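Long-range contacts in 5-oxoprolinase subunit A (Thermus thermophilus, PDB 2DFA), which probably catalyses, as part of a complex with PxpB and PxpC, the ATP-dependent cleavage of 5-oxoproline to L-glutamate: residues A[20-28]-A[227-237]; A[57-65]-A[104-114]. All blocks are in the same frame, centred on the assembly; numbering follows the deposited sequence.

Interaction 1: A[20-28]-A[227-237]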
# COMPACT_ATOMS: atom_id res chain seq x y z
N HIS A 20 3.02 -21.59 -8.99
CA HIS A 20 2.75 -22.41 -10.17
C HIS A 20 1.34 -22.98 -10.05
O HIS A 20 1.13 -24.19 -10.17
CB HIS A 20 3.74 -23.58 -10.26
CG HIS A 20 5.17 -23.16 -10.22
ND1 HIS A 20 5.85 -22.92 -9.04
CD2 HIS A 20 6.06 -22.92 -11.22
CE1 HIS A 20 7.09 -22.55 -9.32
NE2 HIS A 20 7.24 -22.54 -10.63
N ASP A 21 0.36 -22.10 -9.82
CA ASP A 21 -1.03 -22.52 -9.68
C ASP A 21 -1.49 -23.47 -10.79
O ASP A 21 -2.15 -24.47 -10.53
CB ASP A 21 -1.95 -21.29 -9.64
CG ASP A 21 -1.71 -20.40 -8.42
OD1 ASP A 21 -0.81 -20.70 -7.60
OD2 ASP A 21 -2.45 -19.40 -8.27
N ARG A 22 -1.15 -23.14 -12.03
CA ARG A 22 -1.55 -23.96 -13.17
C ARG A 22 -1.06 -25.41 -13.06
O ARG A 22 -1.76 -26.34 -13.44
CB ARG A 22 -1.02 -23.35 -14.47
CG ARG A 22 -1.55 -21.96 -14.76
CD ARG A 22 -0.52 -21.16 -15.53
NE ARG A 22 0.73 -21.04 -14.78
CZ ARG A 22 1.83 -20.44 -15.22
NH1 ARG A 22 1.84 -19.88 -16.43
NH2 ARG A 22 2.91 -20.38 -14.46
N GLU A 23 0.15 -25.59 -12.54
CA GLU A 23 0.72 -26.92 -12.39
C GLU A 23 0.27 -27.63 -11.12
O GLU A 23 0.15 -28.86 -11.10
CB GLU A 23 2.25 -26.83 -12.40
CG GLU A 23 2.85 -26.28 -13.69
CD GLU A 23 2.45 -24.83 -13.96
OE1 GLU A 23 2.65 -23.98 -13.06
OE2 GLU A 23 1.94 -24.55 -15.06
N ILE A 24 0.01 -26.86 -10.07
CA ILE A 24 -0.39 -27.43 -8.79
C ILE A 24 -1.87 -27.80 -8.65
O ILE A 24 -2.19 -28.84 -8.07
CB ILE A 24 -0.02 -26.46 -7.63
CG1 ILE A 24 1.50 -26.38 -7.48
CG2 ILE A 24 -0.65 -26.94 -6.32
CD1 ILE A 24 2.14 -27.64 -6.93
N PHE A 25 -2.77 -26.97 -9.16
CA PHE A 25 -4.20 -27.23 -9.04
C PHE A 25 -4.68 -28.61 -9.51
O PHE A 25 -5.55 -29.20 -8.88
CB PHE A 25 -5.00 -26.15 -9.77
CG PHE A 25 -5.20 -24.90 -8.95
CD1 PHE A 25 -4.13 -24.29 -8.32
CD2 PHE A 25 -6.47 -24.34 -8.82
CE1 PHE A 25 -4.31 -23.12 -7.58
CE2 PHE A 25 -6.66 -23.17 -8.08
CZ PHE A 25 -5.58 -22.56 -7.46
N PRO A 26 -4.12 -29.13 -10.61
CA PRO A 26 -4.58 -30.45 -11.05
C PRO A 26 -4.09 -31.59 -10.16
O PRO A 26 -4.49 -32.75 -10.34
CB PRO A 26 -4.02 -30.54 -12.47
CG PRO A 26 -2.74 -29.77 -12.37
CD PRO A 26 -3.14 -28.56 -11.56
N LEU A 27 -3.25 -31.27 -9.17
CA LEU A 27 -2.71 -32.27 -8.27
C LEU A 27 -3.29 -32.27 -6.86
O LEU A 27 -3.27 -33.29 -6.17
CB LEU A 27 -1.19 -32.09 -8.17
CG LEU A 27 -0.40 -32.01 -9.47
CD1 LEU A 27 1.05 -31.65 -9.17
CD2 LEU A 27 -0.48 -33.34 -10.21
N VAL A 28 -3.81 -31.12 -6.41
CA VAL A 28 -4.35 -31.03 -5.06
C VAL A 28 -5.87 -31.09 -4.99
O VAL A 28 -6.55 -30.91 -6.00
CB VAL A 28 -3.88 -29.72 -4.38
CG1 VAL A 28 -2.36 -29.65 -4.38
CG2 VAL A 28 -4.45 -28.52 -5.11
N PRO A 227 9.17 -23.72 -5.75
CA PRO A 227 10.27 -24.15 -6.62
C PRO A 227 9.90 -25.36 -7.48
O PRO A 227 9.38 -25.21 -8.58
CB PRO A 227 11.39 -24.46 -5.62
CG PRO A 227 10.63 -24.95 -4.42
CD PRO A 227 9.50 -23.96 -4.33
N ASN A 228 10.18 -26.56 -6.96
CA ASN A 228 9.87 -27.79 -7.68
C ASN A 228 8.63 -28.41 -7.05
O ASN A 228 8.41 -29.62 -7.14
CB ASN A 228 11.04 -28.77 -7.58
CG ASN A 228 11.26 -29.28 -6.17
OD1 ASN A 228 11.49 -28.50 -5.25
ND2 ASN A 228 11.18 -30.59 -6.00
N ALA A 229 7.84 -27.56 -6.40
CA ALA A 229 6.61 -27.99 -5.74
C ALA A 229 5.77 -28.91 -6.63
O ALA A 229 5.24 -29.91 -6.16
CB ALA A 229 5.80 -26.78 -5.32
N PRO A 230 5.63 -28.57 -7.92
CA PRO A 230 4.84 -29.42 -8.80
C PRO A 230 5.34 -30.87 -8.80
O PRO A 230 4.54 -31.80 -8.76
CB PRO A 230 5.00 -28.75 -10.16
CG PRO A 230 5.10 -27.30 -9.80
CD PRO A 230 6.04 -27.34 -8.62
N GLU A 231 6.65 -31.04 -8.83
CA GLU A 231 7.25 -32.37 -8.82
C GLU A 231 6.91 -33.12 -7.54
O GLU A 231 6.52 -34.29 -7.58
CB GLU A 231 8.77 -32.28 -8.96
CG GLU A 231 9.26 -32.02 -10.38
CD GLU A 231 10.76 -31.82 -10.46
OE1 GLU A 231 11.51 -32.72 -10.00
OE2 GLU A 231 11.19 -30.77 -10.97
N VAL A 232 7.05 -32.45 -6.41
CA VAL A 232 6.75 -33.06 -5.12
C VAL A 232 5.27 -33.41 -5.06
O VAL A 232 4.91 -34.53 -4.70
CB VAL A 232 7.08 -32.10 -3.95
CG1 VAL A 232 6.80 -32.79 -2.62
CG2 VAL A 232 8.54 -31.67 -4.03
N ALA A 233 4.42 -32.46 -5.41
CA ALA A 233 2.98 -32.67 -5.39
C ALA A 233 2.62 -33.84 -6.30
O ALA A 233 1.78 -34.68 -5.95
CB ALA A 233 2.26 -31.41 -5.86
N ARG A 234 3.25 -33.90 -7.46
CA ARG A 234 3.00 -34.97 -8.41
C ARG A 234 3.36 -36.30 -7.77
O ARG A 234 2.54 -37.22 -7.69
CB ARG A 234 3.85 -34.76 -9.67
CG ARG A 234 3.46 -35.63 -10.85
CD ARG A 234 4.45 -35.47 -11.99
NE ARG A 234 4.75 -34.06 -12.25
CZ ARG A 234 3.87 -33.18 -12.71
NH1 ARG A 234 2.62 -33.55 -12.97
NH2 ARG A 234 4.23 -31.91 -12.90
N ALA A 235 4.60 -36.40 -7.30
CA ALA A 235 5.10 -37.61 -6.66
C ALA A 235 4.19 -38.06 -5.52
O ALA A 235 3.86 -39.24 -5.42
CB ALA A 235 6.52 -37.38 -6.14
N VAL A 236 3.78 -37.12 -4.68
CA VAL A 236 2.92 -37.45 -3.55
C VAL A 236 1.54 -37.96 -3.95
O VAL A 236 1.08 -38.98 -3.43
CB VAL A 236 2.74 -36.23 -2.61
CG1 VAL A 236 1.77 -36.58 -1.49
CG2 VAL A 236 4.08 -35.82 -2.04
N ARG A 237 0.88 -37.27 -4.87
CA ARG A 237 -0.45 -37.68 -5.30
C ARG A 237 -0.43 -39.07 -5.94
O ARG A 237 -1.29 -39.90 -5.67
CB ARG A 237 -1.04 -36.68 -6.29
CG ARG A 237 -2.51 -36.95 -6.61
CD ARG A 237 -3.02 -36.06 -7.74
NE ARG A 237 -4.43 -36.29 -8.01
CZ ARG A 237 -5.43 -35.94 -7.20
NH1 ARG A 237 -5.16 -35.33 -6.05
NH2 ARG A 237 -6.68 -36.21 -7.53

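Interaction 2: A[57-65]-A[104-114]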
# COMPACT_ATOMS: atom_id res chain seq x y z
N VAL A 57 -11.23 -28.02 -7.49
CA VAL A 57 -10.44 -27.91 -6.26
C VAL A 57 -11.21 -27.08 -5.23
O VAL A 57 -11.80 -26.05 -5.58
CB VAL A 57 -9.09 -27.21 -6.55
CG1 VAL A 57 -8.31 -26.99 -5.25
CG2 VAL A 57 -8.26 -28.05 -7.52
N ALA A 58 -11.23 -27.53 -3.98
CA ALA A 58 -11.93 -26.82 -2.92
C ALA A 58 -11.11 -25.60 -2.53
O ALA A 58 -9.90 -25.69 -2.38
CB ALA A 58 -12.12 -27.73 -1.71
N VAL A 59 -11.78 -24.46 -2.34
CA VAL A 59 -11.07 -23.24 -1.99
C VAL A 59 -11.27 -22.79 -0.55
O VAL A 59 -12.40 -22.73 -0.06
CB VAL A 59 -11.48 -22.09 -2.95
CG1 VAL A 59 -10.85 -20.77 -2.51
CG2 VAL A 59 -11.06 -22.44 -4.37
N GLY A 60 -10.17 -22.46 0.11
CA GLY A 60 -10.22 -21.99 1.48
C GLY A 60 -9.46 -20.67 1.54
O GLY A 60 -8.70 -20.35 0.63
N ALA A 61 -9.67 -19.90 2.61
CA ALA A 61 -8.99 -18.62 2.77
C ALA A 61 -7.62 -18.79 3.41
O ALA A 61 -7.44 -19.60 4.32
CB ALA A 61 -9.85 -17.66 3.61
N HIS A 62 -6.66 -18.01 2.94
CA HIS A 62 -5.29 -18.05 3.43
C HIS A 62 -4.95 -16.63 3.92
O HIS A 62 -4.12 -15.94 3.34
CB HIS A 62 -4.37 -18.46 2.28
CG HIS A 62 -3.04 -18.99 2.71
ND1 HIS A 62 -2.85 -19.71 3.86
CD2 HIS A 62 -1.83 -18.97 2.08
CE1 HIS A 62 -1.60 -20.12 3.93
NE2 HIS A 62 -0.96 -19.69 2.86
N PRO A 63 -5.61 -16.17 5.01
CA PRO A 63 -5.35 -14.83 5.54
C PRO A 63 -3.96 -14.63 6.13
O PRO A 63 -3.38 -15.55 6.71
CB PRO A 63 -6.46 -14.65 6.57
CG PRO A 63 -6.65 -16.05 7.09
CD PRO A 63 -6.64 -16.87 5.80
N GLY A 64 -3.42 -13.43 5.97
CA GLY A 64 -2.10 -13.14 6.50
C GLY A 64 -1.97 -11.74 7.07
O GLY A 64 -2.93 -10.97 7.10
N PHE A 65 -0.77 -11.43 7.55
CA PHE A 65 -0.48 -10.11 8.11
C PHE A 65 -0.50 -9.07 6.99
O PHE A 65 -0.29 -9.39 5.81
CB PHE A 65 0.93 -10.08 8.73
CG PHE A 65 1.01 -10.66 10.11
CD1 PHE A 65 0.08 -10.32 11.09
CD2 PHE A 65 2.07 -11.49 10.47
CE1 PHE A 65 0.21 -10.81 12.40
CE2 PHE A 65 2.21 -11.98 11.76
CZ PHE A 65 1.28 -11.63 12.73
N PRO A 104 -18.55 -22.66 -2.52
CA PRO A 104 -18.59 -22.38 -1.08
C PRO A 104 -17.17 -22.13 -0.56
O PRO A 104 -16.19 -22.49 -1.22
CB PRO A 104 -19.18 -23.65 -0.51
CG PRO A 104 -18.50 -24.70 -1.36
CD PRO A 104 -18.59 -24.11 -2.77
N LEU A 105 -17.06 -21.49 0.60
CA LEU A 105 -15.76 -21.26 1.22
C LEU A 105 -15.54 -22.56 1.98
O LEU A 105 -16.28 -22.88 2.91
CB LEU A 105 -15.82 -20.09 2.19
CG LEU A 105 -14.50 -19.82 2.93
CD1 LEU A 105 -13.40 -19.47 1.92
CD2 LEU A 105 -14.70 -18.70 3.93
N HIS A 106 -14.53 -23.32 1.57
CA HIS A 106 -14.25 -24.63 2.15
C HIS A 106 -13.58 -24.66 3.52
O HIS A 106 -13.92 -25.49 4.37
CB HIS A 106 -13.43 -25.44 1.15
CG HIS A 106 -13.10 -26.82 1.60
ND1 HIS A 106 -11.85 -27.18 2.05
CD2 HIS A 106 -13.85 -27.95 1.62
CE1 HIS A 106 -11.84 -28.47 2.33
NE2 HIS A 106 -13.04 -28.96 2.08
N HIS A 107 -12.63 -23.76 3.75
CA HIS A 107 -11.92 -23.74 5.02
C HIS A 107 -11.15 -22.44 5.19
O HIS A 107 -11.23 -21.54 4.35
CB HIS A 107 -10.92 -24.90 5.08
CG HIS A 107 -9.84 -24.82 4.04
ND1 HIS A 107 -10.04 -25.18 2.73
CD2 HIS A 107 -8.57 -24.36 4.12
CE1 HIS A 107 -8.94 -24.94 2.04
NE2 HIS A 107 -8.03 -24.44 2.86
N VAL A 108 -10.43 -22.34 6.30
CA VAL A 108 -9.58 -21.19 6.57
C VAL A 108 -8.27 -21.74 7.11
O VAL A 108 -8.26 -22.68 7.91
CB VAL A 108 -10.19 -20.23 7.61
CG1 VAL A 108 -9.18 -19.12 7.94
CG2 VAL A 108 -11.47 -19.60 7.06
N LYS A 109 -7.17 -21.15 6.66
CA LYS A 109 -5.84 -21.54 7.09
C LYS A 109 -4.95 -20.30 7.04
O LYS A 109 -4.66 -19.78 5.96
CB LYS A 109 -5.26 -22.60 6.17
CG LYS A 109 -3.81 -22.96 6.47
CD LYS A 109 -3.25 -23.86 5.37
CE LYS A 109 -1.78 -24.18 5.58
NZ LYS A 109 -1.23 -24.90 4.39
N PRO A 110 -4.48 -19.83 8.20
CA PRO A 110 -3.61 -18.65 8.29
C PRO A 110 -2.33 -18.83 7.48
O PRO A 110 -1.85 -19.96 7.31
CB PRO A 110 -3.31 -18.55 9.79
CG PRO A 110 -4.53 -19.19 10.43
CD PRO A 110 -4.78 -20.38 9.54
N HIS A 111 -1.77 -17.73 7.00
CA HIS A 111 -0.55 -17.77 6.20
C HIS A 111 0.70 -17.26 6.92
O HIS A 111 0.62 -16.36 7.76
CB HIS A 111 -0.72 -16.93 4.93
CG HIS A 111 0.58 -16.57 4.27
ND1 HIS A 111 1.29 -17.46 3.49
CD2 HIS A 111 1.32 -15.44 4.33
CE1 HIS A 111 2.42 -16.89 3.10
NE2 HIS A 111 2.47 -15.67 3.60
N GLY A 112 1.84 -17.83 6.55
CA GLY A 112 3.13 -17.43 7.08
C GLY A 112 3.28 -17.07 8.55
O GLY A 112 2.94 -17.86 9.43
N ALA A 113 3.80 -15.87 8.81
CA ALA A 113 4.03 -15.41 10.17
C ALA A 113 2.79 -15.39 11.05
O ALA A 113 2.89 -15.56 12.26
CB ALA A 113 4.70 -14.04 10.16
N LEU A 114 1.62 -15.16 10.45
CA LEU A 114 0.38 -15.15 11.23
C LEU A 114 0.14 -16.56 11.75
O LEU A 114 -0.24 -16.76 12.91
CB LEU A 114 -0.81 -14.71 10.37
CG LEU A 114 -2.20 -14.68 11.04
CD1 LEU A 114 -2.17 -13.82 12.31
CD2 LEU A 114 -3.23 -14.14 10.05
O HOH W 1 -14.70 -24.40 -2.47
O HOH W 2 1.09 -13.66 7.42

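Interaction 1: A[20-28]-A[227-237]
Leu27 and Ile24 press their end methyls onto the small residues of helix 229-241. CD1 of Leu27 meets CB of Ala233 at 3.5 Å and also rests 3.5 Å from Pro230 O. Ile24 CD1 settles beside it, 3.7 Å from Pro230 CA and 3.9 Å from Ala233 CB. With CG1 of Ile24 anti to the carbonyl carbon (chi1 -68°), the ethyl branch is the one that crosses to the helix. Pro230 carries the packing toward the start of the helix: its CG lies 3.9 Å from Glu23 CB and close to CB of His20, whose side chain crosses the proline at about a right angle. At the other end the contact turns polar. Arg237, extended from CG to NE, runs past the backbone of Leu27 and gives a weak hydrogen bond from NH1 to Leu27 O, 2.8 Å long but bent to 123° at the hydrogen. The short helix 21-24 and the residues just after it thus pack against helix 229-241 outside the parallel sheet. Segment 20-28 rests on strand 2-9, Ile24 and Val28 on Ala7, and on helix 42-54 through Phe25, while helix 229-241 meets helix 189-201 through Val236 on Ala196.

Interaction 2: A[57-65]-A[104-114]
Val59 O receives His106 N at 2.7 Å, the first of several backbone bonds pairing 57-65 with 104-114 in parallel. Ala61 is gripped through both polar backbone atoms: its N donates to His107 O at 2.9 Å, and its O accepts from Lys109 N at 2.8 Å. Farther along, Pro63 O takes His111 N. Water 1 joins Val59 N to Pro104 O, and water 2 joins Phe65 N to His111 O, extending the pairing. With CG anti to the backbone N (chi1 -160°), the His62 ring swings toward 109-111, where ND1 gives a 163° bond to Lys109 O, 2.8 Å away and near the ring plane. CB of His111 sits 3.4 Å from the His62 ring centroid, over its face. Gly60 CA lies over one face of the His107 ring, a CH-pi contact, and His107 ND1 shares a hydrogen bond with His106 ND1. Lys109 NZ forms a salt bridge with Glu163 OE2; hydrogen bonds join His106 NE2 to the terminal carboxylate of Phe250 (OXT), His107 NE2 to Asn32 OD1 and His111 NE2 to Phe71 O. This leaves His62 NE2 and His111 ND1, 3.2 Å apart, as the likely nitrogens of a possible metal site with Asp8, empty in this model.

From the N terminus, strand 2-9 leads to segment 20-28, the first half of interaction 1, whose partner 227-237 does not come until 199 residues later, so this contact closes a loop over most of the chain. Inside it the chain passes through strand 30-34 and helix 42-54 to 57-65, then returns after helix 80-100 as 104-114; interaction 2 thus closes a loop of 38 intervening residues, nested within the larger one. Interaction 1 brings helix 229-241 against helix 21-24 and the residues after it, which follow strand 2-9. Strand 58-62 pairs on its other side with strand 30-34, so interaction 2 joins 104-114 to the parallel sheet. The contacts lie about 18 Å apart, centre to centre, yet touch where Val57 packs against the backbone oxygens of Phe25 and Val28.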